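Local coordinates for uncharacterized protein (Bacteroides uniformis, PDB 4JPQ) that is of unknown function but probably binds carbohydrate through a domain of carbohydrate-binding family 9, at residues Ser95-Asp100 with Asp175-Lys180; Arg101-Glu106 with Phe167-Gly172; Gln129-Met134 with Val163-Gln168. All blocks are in the same frame, centred on the assembly; numbering follows the deposited sequence.

How the interactions relate
Interaction 1 pairs the end of strand 89-95 with strand 178-186, so backbone hydrogen bonds carry it, with a buried proline-selenomethionine contact beside them and charged side chains on its outer side. Interactions 2 and 3 both use the loop between strands 152-162 and 178-186 and share Phe-167 and Gln-168; their centres lie about 8 Å apart. Interaction 2, near the surface, is aromatic and polar, built round one tyrosine hydroxyl. Interaction 3, partly buried, is mostly apolar contact of a short helix with a 3-10 segment and the phenylalanine after it. Ser-95 OG, probably hydrogen-bonded to Arg-101 O, ties interaction 1 to interaction 2, and both touch the same sulfate; interaction 3 has another at its helix start.

Interaction 1: residues Ser95-Asp100 with Asp175-Lys180; sequences SPEGDD and DGKTMK. With SO4 (sulfate ion), chain F.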
loop_
_atom_site.group_PDB
_atom_site.type_symbol
_atom_site.label_atom_id
_atom_site.label_comp_id
_atom_site.label_asym_id
_atom_site.label_seq_id
_atom_site.Cartn_x
_atom_site.Cartn_y
_atom_site.Cartn_z
ATOM N N SER A 95 -5.493 7.895 -6.380
ATOM C CA SER A 95 -6.639 8.654 -6.919
ATOM C C SER A 95 -6.842 8.051 -8.316
ATOM O O SER A 95 -5.962 8.184 -9.174
ATOM C CB SER A 95 -6.342 10.162 -7.010
ATOM O OG SER A 95 -7.363 10.872 -7.702
ATOM N N PRO A 96 -8.001 7.431 -8.575
ATOM C CA PRO A 96 -8.151 6.704 -9.827
ATOM C C PRO A 96 -8.774 7.402 -11.043
ATOM O O PRO A 96 -8.711 6.808 -12.133
ATOM C CB PRO A 96 -9.065 5.569 -9.390
ATOM C CG PRO A 96 -10.021 6.267 -8.471
ATOM C CD PRO A 96 -9.275 7.412 -7.837
ATOM N N GLU A 97 -9.350 8.599 -10.894
ATOM C CA GLU A 97 -10.068 9.232 -12.014
ATOM C C GLU A 97 -9.612 10.663 -12.325
ATOM O O GLU A 97 -10.300 11.363 -13.068
ATOM C CB GLU A 97 -11.587 9.231 -11.692
ATOM C CG GLU A 97 -12.565 8.788 -12.802
ATOM C CD GLU A 97 -12.885 7.285 -12.748
ATOM O OE1 GLU A 97 -12.071 6.465 -13.240
ATOM O OE2 GLU A 97 -13.974 6.923 -12.235
ATOM N N GLY A 98 -8.468 11.092 -11.789
ATOM C CA GLY A 98 -7.998 12.464 -11.970
ATOM C C GLY A 98 -8.850 13.554 -11.316
ATOM O O GLY A 98 -8.752 14.720 -11.711
ATOM N N ASP A 99 -9.714 13.182 -10.361
ATOM C CA ASP A 99 -10.521 14.134 -9.575
ATOM C C ASP A 99 -9.811 14.230 -8.223
ATOM O O ASP A 99 -8.776 13.571 -8.018
ATOM C CB ASP A 99 -12.008 13.724 -9.462
ATOM C CG ASP A 99 -12.239 12.448 -8.646
ATOM O OD1 ASP A 99 -11.399 11.512 -8.696
ATOM O OD2 ASP A 99 -13.291 12.378 -7.980
ATOM N N ASP A 100 -10.347 15.038 -7.312
ATOM C CA ASP A 100 -9.698 15.243 -6.003
ATOM C C ASP A 100 -9.870 14.122 -4.990
ATOM O O ASP A 100 -9.141 14.095 -3.996
ATOM C CB ASP A 100 -10.114 16.586 -5.399
ATOM C CG ASP A 100 -9.636 17.773 -6.230
ATOM O OD1 ASP A 100 -8.779 17.605 -7.132
ATOM O OD2 ASP A 100 -10.111 18.893 -5.964
ATOM N N ASP A 175 -7.455 -1.441 -17.706
ATOM C CA ASP A 175 -6.758 -1.454 -19.011
ATOM C C ASP A 175 -6.517 -0.058 -19.583
ATOM O O ASP A 175 -7.482 0.667 -19.881
ATOM C CB ASP A 175 -7.539 -2.300 -20.040
ATOM C CG ASP A 175 -7.472 -3.793 -19.749
ATOM O OD1 ASP A 175 -6.362 -4.334 -19.717
ATOM O OD2 ASP A 175 -8.528 -4.432 -19.578
ATOM N N GLY A 176 -5.240 0.329 -19.674
ATOM C CA GLY A 176 -4.854 1.611 -20.256
ATOM C C GLY A 176 -5.123 2.882 -19.462
ATOM O O GLY A 176 -4.933 3.969 -20.013
ATOM N N LYS A 177 -5.580 2.781 -18.208
ATOM C CA LYS A 177 -5.835 3.978 -17.383
ATOM C C LYS A 177 -4.544 4.530 -16.827
ATOM O O LYS A 177 -3.541 3.814 -16.761
ATOM C CB LYS A 177 -6.815 3.721 -16.227
ATOM C CG LYS A 177 -8.244 3.491 -16.691
ATOM C CD LYS A 177 -9.269 3.865 -15.618
ATOM C CE LYS A 177 -10.701 3.638 -16.046
ATOM N NZ LYS A 177 -11.037 4.147 -17.402
ATOM N N THR A 178 -4.571 5.822 -16.490
ATOM C CA THR A 178 -3.448 6.499 -15.849
ATOM C C THR A 178 -3.975 7.020 -14.505
ATOM O O THR A 178 -4.886 7.849 -14.490
ATOM C CB THR A 178 -2.877 7.650 -16.699
ATOM O OG1 THR A 178 -2.489 7.162 -17.992
ATOM C CG2 THR A 178 -1.655 8.256 -16.024
HETATM N N MSE A 179 -3.442 6.488 -13.398
HETATM C CA MSE A 179 -3.817 6.907 -12.043
HETATM C C MSE A 179 -2.638 7.560 -11.388
HETATM O O MSE A 179 -1.508 7.464 -11.875
HETATM C CB MSE A 179 -4.233 5.723 -11.180
HETATM C CG MSE A 179 -5.413 4.982 -11.792
HETATM SE SE MSE A 179 -6.169 3.724 -10.464
HETATM C CE MSE A 179 -7.501 2.907 -11.652
ATOM N N LYS A 180 -2.911 8.245 -10.276
ATOM C CA LYS A 180 -1.889 8.901 -9.476
ATOM C C LYS A 180 -1.882 8.297 -8.064
ATOM O O LYS A 180 -2.933 8.068 -7.477
ATOM C CB LYS A 180 -2.111 10.415 -9.458
ATOM C CG LYS A 180 -2.126 11.014 -10.869
ATOM C CD LYS A 180 -1.552 12.415 -10.933
ATOM C CE LYS A 180 -0.029 12.394 -10.858
ATOM N NZ LYS A 180 0.531 13.762 -10.703
HETATM S S SO4 F . -14.322 2.824 -16.476
HETATM O O1 SO4 F . -13.877 4.155 -15.994
HETATM O O2 SO4 F . -15.610 2.474 -15.834
HETATM O O3 SO4 F . -14.523 2.828 -17.939
HETATM O O4 SO4 F . -13.295 1.809 -16.151
#
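Met-179, a selenomethionine, holds CG anti to its carbonyl carbon (chi1 -59°) and runs extended beyond it, which lays the chain alongside Pro-96, with SE 3.6 Å and CE 3.8 Å from Pro-96 CB. This is where two antiparallel strands of a fold consistent with the family 9 beta sandwich part: strand 89-95 ends at Ser-95, while 178-186 has just begun. Ser-95 and Lys-180 form a hydrogen-bonded pair. Ser-95 N donates to Lys-180 O at 2.8 Å, and Lys-180 N returns a longer bond of 3.2 Å to Ser-95 O. Pro-96 has no N-H to offer, and here the chain turns off into the loop leading to strand 102-108; Ser-95 OG spans that loop to Arg-101 O. Strand 215-219 pairs with the other edge of 178-186, and its Phe-219 packs on Met-179, while Tyr-103 lies against Pro-96. Toward solvent, Glu-97 and Lys-177 approach without forming a salt bridge, OE1 of Glu-97 standing 4.9 Å from NZ of Lys-177. Lys-177 bends at its last torsion and brings its NZ 3.2 Å from sulfate O1, a weak hydrogen bond.

Interaction 2: residues Arg101-Glu106 with Phe167-Gly172; sequences RYYNFE and FQHSVG. With SO4 (sulfate ion), chain F.
An aromatic cluster of Tyr-103, Phe-167 and His-169 joins strand 102-108 to the loop that follows strand 152-162. Tyr-103 reaches it with CG anti to its carbonyl carbon (chi1 -63°), which carries the ring edge-first to the loop and its hydroxyl in among the loop's polar atoms. Two hydrogen bonds to that oxygen lie near the ring plane: Gln-168 N donates to Tyr-103 OH at 2.8 Å, and His-169 ND1 lies 2.7 Å from the same OH, either able to give the proton. The bond to ND1 restrains how the imidazole is turned. The Tyr-103 and His-169 rings meet rim to rim, neither covering the other's face. With Phe-167 the pairing is an offset edge-to-face stack, the edge of Tyr-103 toward the phenylalanine face, planes at 70° and centroids 5.7 Å apart. In a fold consistent with the family 9 beta sandwich, strand 102-108 pairs with 89-95 and with 113-118; the Phe-166 ring meets Tyr-103 as well, and Phe-166 O is a probable third partner of the hydroxyl. Arg-101 borders the cluster, CB of Arg-101 lying 3.8 Å from CE1 of His-169 at the imidazole edge. Its extended chain crosses Gln-168 at about a right angle, CD of Arg-101 lying 3.6 Å from OE1 of Gln-168. Farther along, Gly-172 N donates to sulfate O4 at 2.7 Å.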
loop_
_atom_site.group_PDB
_atom_site.type_symbol
_atom_site.label_atom_id
_atom_site.label_comp_id
_atom_site.label_asym_id
_atom_site.label_seq_id
_atom_site.Cartn_x
_atom_site.Cartn_y
_atom_site.Cartn_z
ATOM N N ARG A 101 -10.811 13.209 -5.225
ATOM C CA ARG A 101 -10.998 12.080 -4.329
ATOM C C ARG A 101 -9.849 11.079 -4.482
ATOM O O ARG A 101 -9.355 10.838 -5.597
ATOM C CB ARG A 101 -12.313 11.355 -4.593
ATOM C CG ARG A 101 -13.566 12.130 -4.235
ATOM C CD ARG A 101 -14.741 11.130 -4.326
ATOM N NE ARG A 101 -16.088 11.682 -4.548
ATOM C CZ ARG A 101 -17.026 11.922 -3.615
ATOM N NH1 ARG A 101 -16.822 11.713 -2.301
ATOM N NH2 ARG A 101 -18.211 12.410 -4.009
ATOM N N TYR A 102 -9.411 10.530 -3.351
ATOM C CA TYR A 102 -8.346 9.506 -3.315
ATOM C C TYR A 102 -8.672 8.488 -2.232
ATOM O O TYR A 102 -9.559 8.724 -1.390
ATOM C CB TYR A 102 -6.947 10.114 -3.066
ATOM C CG TYR A 102 -6.723 10.604 -1.663
ATOM C CD1 TYR A 102 -7.198 11.859 -1.245
ATOM C CD2 TYR A 102 -6.056 9.808 -0.728
ATOM C CE1 TYR A 102 -7.009 12.304 0.067
ATOM C CE2 TYR A 102 -5.874 10.236 0.589
ATOM C CZ TYR A 102 -6.340 11.478 0.979
ATOM O OH TYR A 102 -6.143 11.884 2.267
ATOM N N TYR A 103 -7.922 7.389 -2.270
ATOM C CA TYR A 103 -8.055 6.287 -1.337
ATOM C C TYR A 103 -6.719 5.973 -0.689
ATOM O O TYR A 103 -5.675 6.193 -1.293
ATOM C CB TYR A 103 -8.503 5.042 -2.084
ATOM C CG TYR A 103 -9.855 5.156 -2.724
ATOM C CD1 TYR A 103 -10.005 5.690 -4.007
ATOM C CD2 TYR A 103 -11.000 4.702 -2.060
ATOM C CE1 TYR A 103 -11.260 5.770 -4.610
ATOM C CE2 TYR A 103 -12.256 4.776 -2.651
ATOM C CZ TYR A 103 -12.385 5.308 -3.924
ATOM O OH TYR A 103 -13.620 5.387 -4.519
ATOM N N ASN A 104 -6.762 5.467 0.538
ATOM C CA ASN A 104 -5.560 5.014 1.244
ATOM C C ASN A 104 -5.806 3.604 1.777
ATOM O O ASN A 104 -6.776 3.373 2.503
ATOM C CB ASN A 104 -5.117 5.966 2.369
ATOM C CG ASN A 104 -6.207 6.245 3.377
ATOM O OD1 ASN A 104 -7.289 6.636 2.999
ATOM N ND2 ASN A 104 -5.929 6.037 4.661
ATOM N N PHE A 105 -4.943 2.675 1.368
ATOM C CA PHE A 105 -4.988 1.285 1.780
ATOM C C PHE A 105 -3.781 1.100 2.680
ATOM O O PHE A 105 -2.658 1.099 2.188
ATOM C CB PHE A 105 -4.887 0.357 0.564
ATOM C CG PHE A 105 -6.028 0.490 -0.392
ATOM C CD1 PHE A 105 -6.018 1.482 -1.362
ATOM C CD2 PHE A 105 -7.097 -0.395 -0.351
ATOM C CE1 PHE A 105 -7.063 1.597 -2.261
ATOM C CE2 PHE A 105 -8.149 -0.278 -1.249
ATOM C CZ PHE A 105 -8.133 0.714 -2.203
ATOM N N GLU A 106 -4.015 0.980 3.986
ATOM C CA GLU A 106 -2.947 0.808 4.968
ATOM C C GLU A 106 -3.135 -0.574 5.566
ATOM O O GLU A 106 -4.228 -0.900 6.026
ATOM C CB GLU A 106 -3.033 1.906 6.028
ATOM C CG GLU A 106 -3.020 3.318 5.438
ATOM C CD GLU A 106 -3.004 4.440 6.464
ATOM O OE1 GLU A 106 -2.684 4.203 7.637
ATOM O OE2 GLU A 106 -3.302 5.592 6.084
ATOM N N PHE A 167 -14.714 2.310 -3.622
ATOM C CA PHE A 167 -16.120 2.386 -3.186
ATOM C C PHE A 167 -16.898 3.673 -3.416
ATOM O O PHE A 167 -18.130 3.652 -3.328
ATOM C CB PHE A 167 -16.285 1.878 -1.733
ATOM C CG PHE A 167 -15.670 2.754 -0.666
ATOM C CD1 PHE A 167 -14.336 2.622 -0.306
ATOM C CD2 PHE A 167 -16.456 3.666 0.031
ATOM C CE1 PHE A 167 -13.781 3.417 0.691
ATOM C CE2 PHE A 167 -15.915 4.462 1.037
ATOM C CZ PHE A 167 -14.570 4.340 1.364
ATOM N N GLN A 168 -16.186 4.767 -3.690
ATOM C CA GLN A 168 -16.794 6.053 -4.043
ATOM C C GLN A 168 -16.779 6.324 -5.566
ATOM O O GLN A 168 -17.076 7.445 -5.982
ATOM C CB GLN A 168 -16.085 7.193 -3.312
ATOM C CG GLN A 168 -16.142 7.120 -1.791
ATOM C CD GLN A 168 -15.343 8.230 -1.119
ATOM O OE1 GLN A 168 -14.346 8.720 -1.661
ATOM N NE2 GLN A 168 -15.776 8.635 0.066
ATOM N N HIS A 169 -16.463 5.311 -6.389
ATOM C CA HIS A 169 -16.416 5.431 -7.869
ATOM C C HIS A 169 -17.014 4.219 -8.576
ATOM O O HIS A 169 -17.240 3.181 -7.953
ATOM C CB HIS A 169 -14.957 5.591 -8.341
ATOM C CG HIS A 169 -14.299 6.858 -7.889
ATOM N ND1 HIS A 169 -13.716 6.995 -6.651
ATOM C CD2 HIS A 169 -14.133 8.048 -8.511
ATOM C CE1 HIS A 169 -13.228 8.215 -6.523
ATOM N NE2 HIS A 169 -13.467 8.873 -7.640
ATOM N N SER A 170 -17.261 4.376 -9.878
ATOM C CA SER A 170 -17.751 3.304 -10.747
ATOM C C SER A 170 -16.643 3.007 -11.748
ATOM O O SER A 170 -16.794 3.232 -12.943
ATOM C CB SER A 170 -19.042 3.721 -11.448
ATOM O OG SER A 170 -20.078 3.870 -10.504
ATOM N N VAL A 171 -15.519 2.516 -11.239
ATOM C CA VAL A 171 -14.352 2.203 -12.073
ATOM C C VAL A 171 -14.632 0.826 -12.678
ATOM O O VAL A 171 -14.902 -0.136 -11.952
ATOM C CB VAL A 171 -13.013 2.239 -11.282
ATOM C CG1 VAL A 171 -11.823 2.115 -12.225
ATOM C CG2 VAL A 171 -12.875 3.542 -10.515
ATOM N N GLY A 172 -14.584 0.751 -14.007
ATOM C CA GLY A 172 -14.901 -0.468 -14.752
ATOM C C GLY A 172 -13.733 -1.406 -14.950
ATOM O O GLY A 172 -13.752 -2.527 -14.444
HETATM S S SO4 F . -14.322 2.824 -16.476
HETATM O O1 SO4 F . -13.877 4.155 -15.994
HETATM O O2 SO4 F . -15.610 2.474 -15.834
HETATM O O3 SO4 F . -14.523 2.828 -17.939
HETATM O O4 SO4 F . -13.295 1.809 -16.151
#

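Interaction 3: residues Gln129-Met134 with Val163-Gln168; sequences QEVLGM and VSAFFQ. With SO4 (sulfate ion), chain E.
Val-131 and Met-134 stand on the side of the short helix 129-134 that faces the 3-10 segment 163-165 and Phe-167 just beyond it, a helix-to-loop contact on the flank of what is probably a family 9 beta sandwich. The helix opens at Gln-129, whose backbone N donates a nearly straight bond (174°) to sulfate O4 at 2.6 Å; an anion at this end would suit the helix dipole, though the ion probably came from the crystallisation liquor. Two residues on, Val-131 points at the loop and both its methyls touch. CG1, anti to the backbone N (chi1 177°), comes 3.8 Å from Ala-165 O and 4.0 Å from CD1 of Phe-167, while CG2 lies 3.8 Å from Phe-167 CB. The valine and phenylalanine side chains cross at about a right angle, and Ala-165 O also sits at the edge of the Phe-167 ring, in its plane. That carbonyl accepts a weak bond from Phe-167 N, closing the inverse gamma turn centred on Phe-166. Met-134, a selenomethionine, extends beyond CG, and its SE rests against Ser-164 and Ala-165: SE of Met-134 is 4.4 Å from Ala-165 CB, 3.7 Å from Ala-165 N and, nearest of all, 3.3 Å from the hydroxyl OG of Ser-164.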
loop_
_atom_site.group_PDB
_atom_site.type_symbol
_atom_site.label_atom_id
_atom_site.label_comp_id
_atom_site.label_asym_id
_atom_site.label_seq_id
_atom_site.Cartn_x
_atom_site.Cartn_y
_atom_site.Cartn_z
ATOM N N GLN A 129 -17.419 -3.283 5.769
ATOM C CA GLN A 129 -16.994 -4.695 5.880
ATOM C C GLN A 129 -17.004 -5.379 4.517
ATOM O O GLN A 129 -16.054 -6.096 4.189
ATOM C CB GLN A 129 -17.900 -5.501 6.855
ATOM C CG GLN A 129 -17.765 -5.171 8.344
ATOM C CD GLN A 129 -16.344 -5.348 8.886
ATOM O OE1 GLN A 129 -15.547 -6.137 8.363
ATOM N NE2 GLN A 129 -16.020 -4.610 9.936
ATOM N N GLU A 130 -18.071 -5.135 3.743
ATOM C CA GLU A 130 -18.233 -5.658 2.373
ATOM C C GLU A 130 -17.012 -5.272 1.504
ATOM O O GLU A 130 -16.414 -6.133 0.844
ATOM C CB GLU A 130 -19.550 -5.117 1.765
ATOM C CG GLU A 130 -19.955 -5.642 0.386
ATOM C CD GLU A 130 -20.398 -7.105 0.359
ATOM O OE1 GLU A 130 -20.939 -7.620 1.368
ATOM O OE2 GLU A 130 -20.227 -7.741 -0.706
ATOM N N VAL A 131 -16.620 -3.997 1.578
ATOM C CA VAL A 131 -15.484 -3.454 0.810
ATOM C C VAL A 131 -14.144 -3.972 1.352
ATOM O O VAL A 131 -13.243 -4.283 0.570
ATOM C CB VAL A 131 -15.504 -1.905 0.778
ATOM C CG1 VAL A 131 -14.280 -1.345 0.052
ATOM C CG2 VAL A 131 -16.782 -1.393 0.117
ATOM N N LEU A 132 -13.999 -4.037 2.677
ATOM C CA LEU A 132 -12.789 -4.624 3.291
ATOM C C LEU A 132 -12.643 -6.083 2.860
ATOM O O LEU A 132 -11.525 -6.529 2.565
ATOM C CB LEU A 132 -12.845 -4.540 4.814
ATOM C CG LEU A 132 -12.721 -3.128 5.388
ATOM C CD1 LEU A 132 -13.278 -3.090 6.808
ATOM C CD2 LEU A 132 -11.276 -2.638 5.325
ATOM N N GLY A 133 -13.790 -6.788 2.810
ATOM C CA GLY A 133 -13.898 -8.168 2.344
ATOM C C GLY A 133 -13.487 -8.377 0.892
ATOM O O GLY A 133 -13.069 -9.471 0.536
HETATM N N MSE A 134 -13.637 -7.352 0.051
HETATM C CA MSE A 134 -13.201 -7.417 -1.352
HETATM C C MSE A 134 -11.691 -7.492 -1.499
HETATM O O MSE A 134 -11.203 -8.153 -2.416
HETATM C CB MSE A 134 -13.667 -6.195 -2.163
HETATM C CG MSE A 134 -15.142 -6.183 -2.498
HETATM SE SE MSE A 134 -15.601 -4.365 -3.128
HETATM C CE MSE A 134 -17.545 -4.637 -2.956
ATOM N N VAL A 163 -11.206 -3.580 -8.597
ATOM C CA VAL A 163 -11.658 -2.285 -9.097
ATOM C C VAL A 163 -12.922 -1.784 -8.330
ATOM O O VAL A 163 -13.078 -0.586 -8.088
ATOM C CB VAL A 163 -11.833 -2.382 -10.632
ATOM C CG1 VAL A 163 -13.096 -3.163 -11.012
ATOM C CG2 VAL A 163 -11.831 -1.021 -11.253
ATOM N N SER A 164 -13.785 -2.720 -7.912
ATOM C CA SER A 164 -14.975 -2.426 -7.086
ATOM C C SER A 164 -14.655 -1.877 -5.697
ATOM O O SER A 164 -15.510 -1.233 -5.095
ATOM C CB SER A 164 -15.847 -3.671 -6.934
ATOM O OG SER A 164 -15.103 -4.748 -6.383
ATOM N N ALA A 165 -13.448 -2.134 -5.173
ATOM C CA ALA A 165 -13.030 -1.574 -3.863
ATOM C C ALA A 165 -12.847 -0.056 -3.875
ATOM O O ALA A 165 -12.717 0.533 -2.803
ATOM C CB ALA A 165 -11.774 -2.231 -3.347
ATOM N N PHE A 166 -12.816 0.584 -5.051
ATOM C CA PHE A 166 -12.842 2.047 -5.122
ATOM C C PHE A 166 -14.315 2.433 -4.887
ATOM O O PHE A 166 -15.033 2.871 -5.793
ATOM C CB PHE A 166 -12.316 2.537 -6.466
ATOM C CG PHE A 166 -10.860 2.235 -6.700
ATOM C CD1 PHE A 166 -9.898 2.653 -5.791
ATOM C CD2 PHE A 166 -10.439 1.605 -7.863
ATOM C CE1 PHE A 166 -8.548 2.397 -6.008
ATOM C CE2 PHE A 166 -9.092 1.371 -8.104
ATOM C CZ PHE A 166 -8.143 1.757 -7.170
ATOM N N PHE A 167 -14.714 2.310 -3.622
ATOM C CA PHE A 167 -16.120 2.386 -3.186
ATOM C C PHE A 167 -16.898 3.673 -3.416
ATOM O O PHE A 167 -18.130 3.652 -3.328
ATOM C CB PHE A 167 -16.285 1.878 -1.733
ATOM C CG PHE A 167 -15.670 2.754 -0.666
ATOM C CD1 PHE A 167 -14.336 2.622 -0.306
ATOM C CD2 PHE A 167 -16.456 3.666 0.031
ATOM C CE1 PHE A 167 -13.781 3.417 0.691
ATOM C CE2 PHE A 167 -15.915 4.462 1.037
ATOM C CZ PHE A 167 -14.570 4.340 1.364
ATOM N N GLN A 168 -16.186 4.767 -3.690
ATOM C CA GLN A 168 -16.794 6.053 -4.043
ATOM C C GLN A 168 -16.779 6.324 -5.566
ATOM O O GLN A 168 -17.076 7.445 -5.982
ATOM C CB GLN A 168 -16.085 7.193 -3.312
ATOM C CG GLN A 168 -16.142 7.120 -1.791
ATOM C CD GLN A 168 -15.343 8.230 -1.119
ATOM O OE1 GLN A 168 -14.346 8.720 -1.661
ATOM N NE2 GLN A 168 -15.776 8.635 0.066
HETATM S S SO4 E . -20.230 -1.415 7.989
HETATM O O1 SO4 E . -19.625 -1.115 9.313
HETATM O O2 SO4 E . -21.514 -2.146 8.161
HETATM O O3 SO4 E . -20.396 -0.132 7.234
HETATM O O4 SO4 E . -19.354 -2.341 7.249
#